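Local coordinates for protein trehalose operon transcriptional repressor (Bacillus subtilis, PDB 2OGG) that represses transcription of the trePA operon and binds trehalose-6-phosphate, the fragment here being its effector-binding UTRA domain, at residues I37-I41 with V63-T67. Residues are numbered along the deposited sequence; the frame is centred on the assembly and turned at random.
Sequences IWEVI and VPHLT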
loop_
_atom_site.group_PDB
_atom_site.type_symbol
_atom_site.label_atom_id
_atom_site.label_comp_id
_atom_site.label_asym_id
_atom_site.label_seq_id
_atom_site.Cartn_x
_atom_site.Cartn_y
_atom_site.Cartn_z
ATOM N N ILE A 37 13.933 -27.023 4.154
ATOM C CA ILE A 37 13.184 -25.905 4.690
ATOM C C ILE A 37 13.646 -25.649 6.115
ATOM O O ILE A 37 13.798 -26.580 6.887
ATOM C CB ILE A 37 11.659 -26.242 4.734
ATOM C CG1 ILE A 37 11.114 -26.435 3.318
ATOM C CG2 ILE A 37 10.881 -25.152 5.440
ATOM C CD1 ILE A 37 11.303 -25.226 2.453
ATOM N N TRP A 38 13.881 -24.389 6.457
ATOM C CA TRP A 38 14.233 -24.034 7.818
ATOM C C TRP A 38 12.901 -23.862 8.524
ATOM O O TRP A 38 11.952 -23.389 7.897
ATOM C CB TRP A 38 14.930 -22.680 7.810
ATOM C CG TRP A 38 16.312 -22.702 7.293
ATOM C CD1 TRP A 38 16.785 -22.051 6.189
ATOM C CD2 TRP A 38 17.459 -23.243 7.963
ATOM N NE1 TRP A 38 18.169 -22.160 6.123
ATOM C CE2 TRP A 38 18.604 -22.832 7.232
ATOM C CE3 TRP A 38 17.644 -23.879 9.190
ATOM C CZ2 TRP A 38 19.891 -23.120 7.649
ATOM C CZ3 TRP A 38 18.942 -24.155 9.612
ATOM C CH2 TRP A 38 20.038 -23.797 8.840
ATOM N N GLU A 39 12.762 -24.425 9.725
ATOM C CA GLU A 39 11.599 -24.145 10.561
ATOM C C GLU A 39 12.032 -23.481 11.861
ATOM O O GLU A 39 12.940 -23.965 12.529
ATOM C CB GLU A 39 10.852 -25.426 10.886
ATOM C CG GLU A 39 10.071 -25.356 12.203
ATOM C CD GLU A 39 9.152 -26.566 12.437
ATOM O OE1 GLU A 39 9.674 -27.689 12.612
ATOM O OE2 GLU A 39 7.905 -26.401 12.407
ATOM N N VAL A 40 11.444 -22.345 12.195
ATOM C CA VAL A 40 11.749 -21.712 13.490
ATOM C C VAL A 40 10.444 -21.434 14.232
ATOM O O VAL A 40 9.492 -20.866 13.660
ATOM C CB VAL A 40 12.464 -20.375 13.311
ATOM C CG1 VAL A 40 12.925 -19.821 14.674
ATOM C CG2 VAL A 40 13.632 -20.517 12.329
ATOM N N ILE A 41 10.329 -21.978 15.438
ATOM C CA ILE A 41 9.158 -21.715 16.238
ATOM C C ILE A 41 9.551 -20.996 17.524
ATOM O O ILE A 41 10.335 -21.510 18.334
ATOM C CB ILE A 41 8.366 -22.996 16.496
ATOM C CG1 ILE A 41 7.738 -23.502 15.194
ATOM C CG2 ILE A 41 7.295 -22.788 17.554
ATOM C CD1 ILE A 41 7.126 -24.871 15.352
ATOM N N VAL A 63 18.367 -19.021 1.677
ATOM C CA VAL A 63 18.984 -18.582 2.949
ATOM C C VAL A 63 19.807 -19.727 3.579
ATOM O O VAL A 63 19.310 -20.492 4.407
ATOM C CB VAL A 63 17.910 -18.074 3.935
ATOM C CG1 VAL A 63 18.518 -17.630 5.239
ATOM C CG2 VAL A 63 17.151 -16.924 3.287
ATOM N N PRO A 64 20.983 -19.983 3.008
ATOM C CA PRO A 64 21.690 -21.210 3.333
ATOM C C PRO A 64 22.202 -21.291 4.762
ATOM O O PRO A 64 22.630 -22.356 5.201
ATOM C CB PRO A 64 22.873 -21.209 2.344
ATOM C CG PRO A 64 22.874 -19.849 1.701
ATOM C CD PRO A 64 21.473 -19.372 1.764
ATOM N N HIS A 65 22.264 -20.166 5.444
ATOM C CA HIS A 65 22.980 -20.117 6.699
ATOM C C HIS A 65 22.067 -19.491 7.719
ATOM O O HIS A 65 21.316 -18.552 7.413
ATOM C CB HIS A 65 24.220 -19.239 6.570
ATOM C CG HIS A 65 25.266 -19.784 5.643
ATOM N ND1 HIS A 65 26.054 -18.975 4.853
ATOM C CD2 HIS A 65 25.615 -21.058 5.338
ATOM C CE1 HIS A 65 26.858 -19.723 4.119
ATOM N NE2 HIS A 65 26.649 -20.990 4.434
ATOM N N LEU A 66 22.002 -20.101 8.893
ATOM C CA LEU A 66 21.161 -19.562 9.931
ATOM C C LEU A 66 21.662 -20.057 11.280
ATOM O O LEU A 66 22.312 -21.105 11.365
ATOM C CB LEU A 66 19.727 -19.982 9.675
ATOM C CG LEU A 66 18.631 -19.315 10.519
ATOM C CD1 LEU A 66 18.449 -17.860 10.100
ATOM C CD2 LEU A 66 17.306 -20.099 10.365
ATOM N N THR A 67 21.344 -19.317 12.334
ATOM C CA THR A 67 21.726 -19.725 13.664
ATOM C C THR A 67 20.636 -19.478 14.712
ATOM O O THR A 67 19.764 -18.628 14.528
ATOM C CB THR A 67 22.997 -19.007 14.090
ATOM O OG1 THR A 67 22.680 -17.641 14.366
ATOM C CG2 THR A 67 24.035 -19.095 12.971
#
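The indole nitrogen of Trp38 donates a hydrogen bond to the backbone carbonyl of Val63, with Trp38 NE1 2.7 Å from Val63 O. The acceptor lies close to the plane of the indole, and the donor sits almost in line with the carbonyl, at a C=O...N angle of 178°, although the hydrogen bond is somewhat bent at the hydrogen. Pro64 O also stands at the ring edge, 3.8 Å from Trp38 CZ2, so the loop presents two successive carbonyls to the edge of the indole.

Leu66 takes one face of the same ring. Leu66 CB rests 3.9 Å from the centroid of the six-membered ring of Trp38, 16° off the normal, in a CH-pi contact. CG of Leu66 is anti to the backbone N (chi1 -169°), which carries the side chain along the ring, against the direction in which the tryptophan reaches out, until Leu66 CD2 lies 4.0 Å from Trp38 CE3. Leu66 CD2 also meets Val40 CG2 at 4.2 Å, two residues along on the same side of the strand. Edge and face together are consistent with a fixed indole orientation.

Phe58 of strand 49-59 meets the Trp38 ring with the planes tilted and also touches Val63 and Leu66, while Tyr78 of helix 75-83 touches Val63 and Leu66 and hydrogen-bonds through OH to His65 O. Thr67 then N-caps helix 68-71 through OG1. The arrangement is that of a connecting loop folded back over one face of an antiparallel sheet: in this UTRA domain the loop leading from strand 49-59 to helix 68-71 packs through Leu66 against the face that carries Trp38 and Val40.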